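PDB 3P02: uncharacterized protein from Bacteroides ovatus, which is of unknown function but joins an N-terminal beta-sandwich-like domain of the E-set clan to a C-terminal domain built on a large antiparallel beta sheet. Local coordinates for residues V24-R30 / V148-F154; Y37-V43 / A105-F111. All blocks are in the same frame, centred on the assembly; numbering follows the deposited sequence. Where two conformers were deposited one is given.

Contact 1. Residues V24-R30 / V148-F154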
loop_
_atom_site.group_PDB
_atom_site.type_symbol
_atom_site.label_atom_id
_atom_site.label_comp_id
_atom_site.label_asym_id
_atom_site.label_seq_id
_atom_site.Cartn_x
_atom_site.Cartn_y
_atom_site.Cartn_z
ATOM N N VAL A 24 -2.024 6.482 10.699
ATOM C CA VAL A 24 -1.780 7.106 9.401
ATOM C C VAL A 24 -3.071 7.133 8.582
ATOM O O VAL A 24 -3.972 6.317 8.801
ATOM C CB VAL A 24 -0.600 6.430 8.608
ATOM C CG1 VAL A 24 0.667 6.354 9.458
ATOM C CG2 VAL A 24 -0.967 5.048 8.097
ATOM N N THR A 25 -3.113 8.043 7.602
ATOM C CA THR A 25 -4.185 8.144 6.621
ATOM C C THR A 25 -3.659 7.555 5.324
ATOM O O THR A 25 -2.639 8.019 4.811
ATOM C CB THR A 25 -4.648 9.590 6.436
ATOM O OG1 THR A 25 -5.281 10.019 7.644
ATOM C CG2 THR A 25 -5.624 9.741 5.265
ATOM N N ASP A 26 -4.350 6.544 4.794
ATOM C CA ASP A 26 -3.922 5.924 3.547
ATOM C C ASP A 26 -4.344 6.756 2.363
ATOM O O ASP A 26 -5.461 7.277 2.328
ATOM C CB ASP A 26 -4.519 4.511 3.408
ATOM C CG ASP A 26 -4.022 3.511 4.431
ATOM O OD1 ASP A 26 -2.951 3.764 5.053
ATOM O OD2 ASP A 26 -4.664 2.446 4.568
ATOM N N VAL A 27 -3.433 6.888 1.395
ATOM C CA VAL A 27 -3.669 7.644 0.163
ATOM C C VAL A 27 -3.554 6.646 -0.970
ATOM O O VAL A 27 -2.473 6.123 -1.221
ATOM C CB VAL A 27 -2.659 8.826 0.028
ATOM C CG1 VAL A 27 -2.837 9.532 -1.317
ATOM C CG2 VAL A 27 -2.844 9.834 1.175
ATOM N N HIS A 28 -4.666 6.366 -1.650
ATOM C CA HIS A 28 -4.683 5.336 -2.678
ATOM C C HIS A 28 -4.222 5.889 -4.013
ATOM O O HIS A 28 -4.855 6.786 -4.570
ATOM C CB HIS A 28 -6.102 4.766 -2.790
ATOM C CG HIS A 28 -6.615 4.216 -1.504
ATOM N ND1 HIS A 28 -7.932 4.384 -1.131
ATOM C CD2 HIS A 28 -5.964 3.531 -0.529
ATOM C CE1 HIS A 28 -8.047 3.776 0.034
ATOM N NE2 HIS A 28 -6.883 3.261 0.441
ATOM N N VAL A 29 -3.110 5.347 -4.533
ATOM C CA VAL A 29 -2.500 5.870 -5.757
ATOM C C VAL A 29 -2.419 4.785 -6.836
ATOM O O VAL A 29 -1.660 3.819 -6.682
ATOM C CB VAL A 29 -1.089 6.491 -5.489
ATOM C CG1 VAL A 29 -0.524 7.102 -6.787
ATOM C CG2 VAL A 29 -1.146 7.561 -4.369
ATOM N N ARG A 30 -3.114 5.003 -7.968
ATOM C CA ARG A 30 -3.022 4.044 -9.077
ATOM C C ARG A 30 -1.702 4.150 -9.819
ATOM O O ARG A 30 -1.317 5.247 -10.229
ATOM C CB ARG A 30 -4.166 4.209 -10.088
ATOM C CG ARG A 30 -4.063 3.120 -11.169
ATOM C CD ARG A 30 -5.165 3.179 -12.171
ATOM N NE ARG A 30 -6.401 2.564 -11.686
ATOM C CZ ARG A 30 -6.707 1.272 -11.771
ATOM N NH1 ARG A 30 -5.792 0.388 -12.161
ATOM N NH2 ARG A 30 -7.892 0.843 -11.372
ATOM N N VAL A 148 -0.320 12.170 9.087
ATOM C CA VAL A 148 0.708 11.289 8.535
ATOM C C VAL A 148 0.069 10.536 7.382
ATOM O O VAL A 148 -0.879 9.777 7.611
ATOM C CB VAL A 148 1.322 10.331 9.566
ATOM C CG1 VAL A 148 2.402 9.473 8.888
ATOM C CG2 VAL A 148 1.906 11.105 10.738
ATOM N N LEU A 149 0.576 10.733 6.157
ATOM C CA LEU A 149 -0.025 10.120 4.981
ATOM C C LEU A 149 0.805 8.962 4.488
ATOM O O LEU A 149 2.018 9.117 4.313
ATOM C CB LEU A 149 -0.182 11.147 3.852
ATOM C CG LEU A 149 -0.869 12.468 4.229
ATOM C CD1 LEU A 149 -0.895 13.379 3.008
ATOM C CD2 LEU A 149 -2.323 12.207 4.718
ATOM N N ARG A 150 0.146 7.814 4.252
ATOM C CA ARG A 150 0.799 6.601 3.758
ATOM C C ARG A 150 0.342 6.313 2.333
ATOM O O ARG A 150 -0.823 5.936 2.168
ATOM C CB ARG A 150 0.449 5.408 4.664
ATOM C CG ARG A 150 1.572 4.395 4.744
ATOM C CD ARG A 150 1.095 2.973 4.722
ATOM N NE ARG A 150 1.912 2.175 3.811
ATOM C CZ ARG A 150 1.922 0.851 3.775
ATOM N NH1 ARG A 150 1.167 0.152 4.615
ATOM N NH2 ARG A 150 2.684 0.215 2.904
ATOM N N PRO A 151 1.201 6.449 1.282
ATOM C CA PRO A 151 0.719 6.090 -0.061
ATOM C C PRO A 151 0.562 4.571 -0.205
ATOM O O PRO A 151 1.441 3.792 0.212
ATOM C CB PRO A 151 1.797 6.617 -1.013
ATOM C CG PRO A 151 3.050 6.735 -0.167
ATOM C CD PRO A 151 2.615 6.904 1.268
ATOM N N ILE A 152 -0.578 4.152 -0.788
ATOM C CA ILE A 152 -0.897 2.750 -1.073
ATOM C C ILE A 152 -0.988 2.623 -2.582
ATOM O O ILE A 152 -1.956 3.123 -3.150
ATOM C CB ILE A 152 -2.227 2.314 -0.375
ATOM C CG1 ILE A 152 -2.180 2.547 1.150
ATOM C CG2 ILE A 152 -2.618 0.854 -0.705
ATOM C CD1 ILE A 152 -1.006 1.791 1.890
ATOM N N LEU A 153 0.000 2.002 -3.225
ATOM C CA LEU A 153 -0.052 1.839 -4.670
ATOM C C LEU A 153 -1.040 0.726 -5.032
ATOM O O LEU A 153 -1.159 -0.260 -4.288
ATOM C CB LEU A 153 1.335 1.446 -5.187
ATOM C CG LEU A 153 2.368 2.564 -5.259
ATOM C CD1 LEU A 153 3.758 1.961 -5.367
ATOM C CD2 LEU A 153 2.054 3.513 -6.411
ATOM N N PHE A 154 -1.696 0.856 -6.197
ATOM C CA PHE A 154 -2.530 -0.239 -6.664
ATOM C C PHE A 154 -2.508 -0.267 -8.177
ATOM O O PHE A 154 -2.232 0.749 -8.809
ATOM C CB PHE A 154 -3.980 -0.184 -6.130
ATOM C CG PHE A 154 -4.858 0.922 -6.676
ATOM C CD1 PHE A 154 -4.730 2.226 -6.209
ATOM C CD2 PHE A 154 -5.858 0.647 -7.603
ATOM C CE1 PHE A 154 -5.607 3.226 -6.629
ATOM C CE2 PHE A 154 -6.728 1.652 -8.039
ATOM C CZ PHE A 154 -6.594 2.943 -7.551
HETATM O O HOH W 1 -3.449 11.489 9.300
#
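Thr25 and Val148 open a parallel pairing of strands 25-30 and 148-154 in the mixed sheet of the N-terminal E-set-like domain. The evidence is a ladder of six backbone hydrogen bonds, from Thr25 N to Val148 O (2.8 Å, nearly linear at 172°) to Phe154 N to Val29 O, with both strands keeping one register throughout. The tight face carries Val27, Val29, Leu149, Pro151 and Leu153, with Thr25 as its partly exposed end. On it CG2 of Val27 crosses CB of Leu149 at 4.0 Å, and Tyr39 and Ile109 of the facing sheet close over Leu149. On the opposite face the loose part is exposed Asp26 and the Arg150 end. There Asp26 CB rests on Ile152 CG1 (3.8 Å in the conformer given), and Asp26 OD1 lies beside Arg150 CB. A water bridges Thr25 OG1 and Val148 N. Further along, the His28 ring stacks on Trp317 and its ND1 bonds to Glu308 O.

Packing tightens again at the Arg30-Phe154 end. Phe154 has CG wedged between its backbone N and carbonyl carbon (chi1 70°), which swings the ring back over strand 25-30. Arg30 CB sits over the ring face as a CH-pi contact, 4.0 Å from its centroid, while Trp316 and Trp317 also meet the ring. With an alanine here, Arg30 CB is likely to lose its CH-pi partner and both tryptophans the ring they pack against. The Arg30 chain runs out extended, then turns about CG-CD (chi3 -80°), bringing NH2, salt-bridged to Asp307, to 3.6 Å from Phe154 CE2.

Contact 2. Residues Y37-V43 / A105-F111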
loop_
_atom_site.group_PDB
_atom_site.type_symbol
_atom_site.label_atom_id
_atom_site.label_comp_id
_atom_site.label_asym_id
_atom_site.label_seq_id
_atom_site.Cartn_x
_atom_site.Cartn_y
_atom_site.Cartn_z
ATOM N N TYR A 37 -1.080 11.135 -8.444
ATOM C CA TYR A 37 -2.346 11.413 -7.788
ATOM C C TYR A 37 -2.200 12.660 -6.918
ATOM O O TYR A 37 -1.206 12.786 -6.184
ATOM C CB TYR A 37 -2.796 10.220 -6.928
ATOM C CG TYR A 37 -4.120 10.429 -6.224
ATOM C CD1 TYR A 37 -5.309 10.528 -6.945
ATOM C CD2 TYR A 37 -4.192 10.483 -4.838
ATOM C CE1 TYR A 37 -6.533 10.721 -6.305
ATOM C CE2 TYR A 37 -5.414 10.672 -4.182
ATOM C CZ TYR A 37 -6.584 10.777 -4.923
ATOM O OH TYR A 37 -7.796 10.991 -4.302
ATOM N N THR A 38 -3.191 13.550 -6.966
ATOM C CA THR A 38 -3.240 14.708 -6.067
ATOM C C THR A 38 -4.209 14.379 -4.952
ATOM O O THR A 38 -5.387 14.143 -5.209
ATOM C CB THR A 38 -3.612 15.998 -6.769
ATOM O OG1 THR A 38 -2.617 16.272 -7.744
ATOM C CG2 THR A 38 -3.718 17.182 -5.778
ATOM N N TYR A 39 -3.710 14.346 -3.730
ATOM C CA TYR A 39 -4.521 14.091 -2.552
ATOM C C TYR A 39 -4.870 15.431 -1.899
ATOM O O TYR A 39 -3.970 16.240 -1.640
ATOM C CB TYR A 39 -3.781 13.195 -1.576
ATOM C CG TYR A 39 -4.514 13.023 -0.269
ATOM C CD1 TYR A 39 -5.613 12.171 -0.167
ATOM C CD2 TYR A 39 -4.077 13.665 0.883
ATOM C CE1 TYR A 39 -6.281 11.997 1.048
ATOM C CE2 TYR A 39 -4.744 13.508 2.097
ATOM C CZ TYR A 39 -5.854 12.688 2.170
ATOM O OH TYR A 39 -6.491 12.534 3.377
ATOM N N ASN A 40 -6.164 15.657 -1.602
ATOM C CA ASN A 40 -6.572 16.924 -0.976
ATOM C C ASN A 40 -6.754 16.718 0.499
ATOM O O ASN A 40 -7.691 16.050 0.916
ATOM C CB ASN A 40 -7.864 17.452 -1.621
ATOM C CG ASN A 40 -7.621 17.759 -3.055
ATOM O OD1 ASN A 40 -7.986 16.988 -3.964
ATOM N ND2 ASN A 40 -6.829 18.771 -3.269
ATOM N N LEU A 41 -5.800 17.223 1.290
ATOM C CA LEU A 41 -5.811 17.067 2.731
ATOM C C LEU A 41 -6.662 18.202 3.359
ATOM O O LEU A 41 -6.262 19.359 3.255
ATOM C CB LEU A 41 -4.348 17.103 3.224
ATOM C CG LEU A 41 -4.108 17.033 4.729
ATOM C CD1 LEU A 41 -4.805 15.841 5.371
ATOM C CD2 LEU A 41 -2.619 16.946 5.020
ATOM N N PRO A 42 -7.812 17.882 4.017
ATOM C CA PRO A 42 -8.671 18.945 4.573
ATOM C C PRO A 42 -8.029 19.663 5.746
ATOM O O PRO A 42 -7.459 19.019 6.639
ATOM C CB PRO A 42 -9.949 18.206 5.018
ATOM C CG PRO A 42 -9.949 16.917 4.237
ATOM C CD PRO A 42 -8.457 16.560 4.142
ATOM N N VAL A 43 -8.181 20.996 5.751
ATOM C CA VAL A 43 -7.694 21.899 6.789
ATOM C C VAL A 43 -8.942 22.510 7.427
ATOM O O VAL A 43 -9.838 22.917 6.684
ATOM C CB VAL A 43 -6.757 22.980 6.140
ATOM C CG1 VAL A 43 -6.324 24.050 7.153
ATOM C CG2 VAL A 43 -5.529 22.325 5.501
ATOM N N ALA A 105 -10.161 24.765 4.315
ATOM C CA ALA A 105 -9.169 24.886 3.253
ATOM C C ALA A 105 -8.692 23.502 2.869
ATOM O O ALA A 105 -9.049 22.522 3.525
ATOM C CB ALA A 105 -7.995 25.750 3.705
ATOM N N LEU A 106 -7.939 23.414 1.770
ATOM C CA LEU A 106 -7.393 22.143 1.306
ATOM C C LEU A 106 -5.925 22.273 1.000
ATOM O O LEU A 106 -5.509 23.256 0.389
ATOM C CB LEU A 106 -8.130 21.694 0.040
ATOM C CG LEU A 106 -9.541 21.134 0.257
ATOM C CD1 LEU A 106 -10.198 20.933 -1.062
ATOM C CD2 LEU A 106 -9.512 19.797 1.031
ATOM N N LEU A 107 -5.152 21.291 1.432
ATOM C CA LEU A 107 -3.750 21.227 1.103
ATOM C C LEU A 107 -3.604 20.193 0.003
ATOM O O LEU A 107 -3.769 19.005 0.283
ATOM C CB LEU A 107 -2.859 20.891 2.307
ATOM C CG LEU A 107 -1.345 20.743 1.983
ATOM C CD1 LEU A 107 -0.756 22.042 1.447
ATOM C CD2 LEU A 107 -0.581 20.296 3.206
ATOM N N PRO A 108 -3.361 20.611 -1.245
ATOM C CA PRO A 108 -3.199 19.599 -2.308
ATOM C C PRO A 108 -1.774 19.058 -2.314
ATOM O O PRO A 108 -0.803 19.823 -2.429
ATOM C CB PRO A 108 -3.560 20.341 -3.595
ATOM C CG PRO A 108 -3.427 21.857 -3.251
ATOM C CD PRO A 108 -3.206 21.995 -1.758
ATOM N N ILE A 109 -1.654 17.728 -2.163
ATOM C CA ILE A 109 -0.358 17.060 -2.192
ATOM C C ILE A 109 -0.276 16.242 -3.467
ATOM O O ILE A 109 -1.030 15.275 -3.612
ATOM C CB ILE A 109 -0.091 16.184 -0.945
ATOM C CG1 ILE A 109 -0.254 17.021 0.354
ATOM C CG2 ILE A 109 1.316 15.554 -1.031
ATOM C CD1 ILE A 109 -1.053 16.420 1.374
ATOM N N GLU A 110 0.654 16.610 -4.367
ATOM C CA GLU A 110 0.831 15.872 -5.612
ATOM C C GLU A 110 1.823 14.756 -5.398
ATOM O O GLU A 110 2.993 15.018 -5.124
ATOM C CB GLU A 110 1.296 16.798 -6.737
ATOM C CG GLU A 110 0.217 17.800 -7.146
ATOM C CD GLU A 110 0.544 18.728 -8.305
ATOM O OE1 GLU A 110 1.697 18.694 -8.797
ATOM O OE2 GLU A 110 -0.359 19.489 -8.726
ATOM N N PHE A 111 1.353 13.520 -5.436
ATOM C CA PHE A 111 2.240 12.366 -5.335
ATOM C C PHE A 111 2.681 11.938 -6.732
ATOM O O PHE A 111 1.839 11.886 -7.648
ATOM C CB PHE A 111 1.516 11.202 -4.654
ATOM C CG PHE A 111 1.312 11.450 -3.174
ATOM C CD1 PHE A 111 2.357 11.257 -2.273
ATOM C CD2 PHE A 111 0.101 11.934 -2.693
ATOM C CE1 PHE A 111 2.167 11.446 -0.905
ATOM C CE2 PHE A 111 -0.081 12.150 -1.322
ATOM C CZ PHE A 111 0.961 11.920 -0.442
#
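Ala105 and Val43 close one end of an antiparallel ladder, Val43 N bonding to Ala105 O at 2.8 Å while the two CB atoms pack on the inner face, that of Tyr39, Leu41, Leu107, Ile109 and Phe111, turned to strands 25-30 and 146-154. Leu106, on the outer face with Thr38, Asn40, Pro42, Pro108 and Glu110, brings its CD2 branch back to Pro42 CA (3.7 Å) and Asn40 CB. Leu107 returns inside and exchanges two backbone bonds with Leu41. Pro108 offers CB to Asn40 ND2, which crosses it at 3.6 Å, and to Thr38 CG2; as a proline in a non-hydrogen-bonded pair it costs this ladder no donor. Ile109 has CG1 beside its backbone N (chi1 -55°), and CD1, the end of that branch, meets Leu41 CB at 3.8 Å and the Tyr39 ring edge. Glu110 runs alongside Thr38, its CG 3.3 Å from Thr38 OG1. Phe111 CE2, at the ring edge, touches Tyr39 CB at 3.9 Å, and Ile109 CG2 lies over one ring face. Eight backbone bonds supply the polar pairing, whereas cross-strand side-chain contacts are van der Waals, implying that main chain fixes the register and the apolar inner face seals the sheet against its partner.

Overall arrangement
Contacts 1 and 2 belong to two sheets of the N-terminal domain that pack face to face, their centres about 12 Å apart. The interface is largely apolar: Leu149 CD1 lies 3.5 Å from Ile109 CD1, and Val27 CG1 lies 3.8 Å from Tyr39 CB. Strands 25-30 and 36-45 are consecutive in the chain yet sit in different sheets. Contact 1, with eight of its 14 residues buried against five of 14 in contact 2, is the more buried, and its outer face is partly covered by the C-terminal tail through ring and charge contacts. Contact 2 has a more exposed outer face of mixed polar and apolar residues. Parallel pairing marks the first, antiparallel pairing the second.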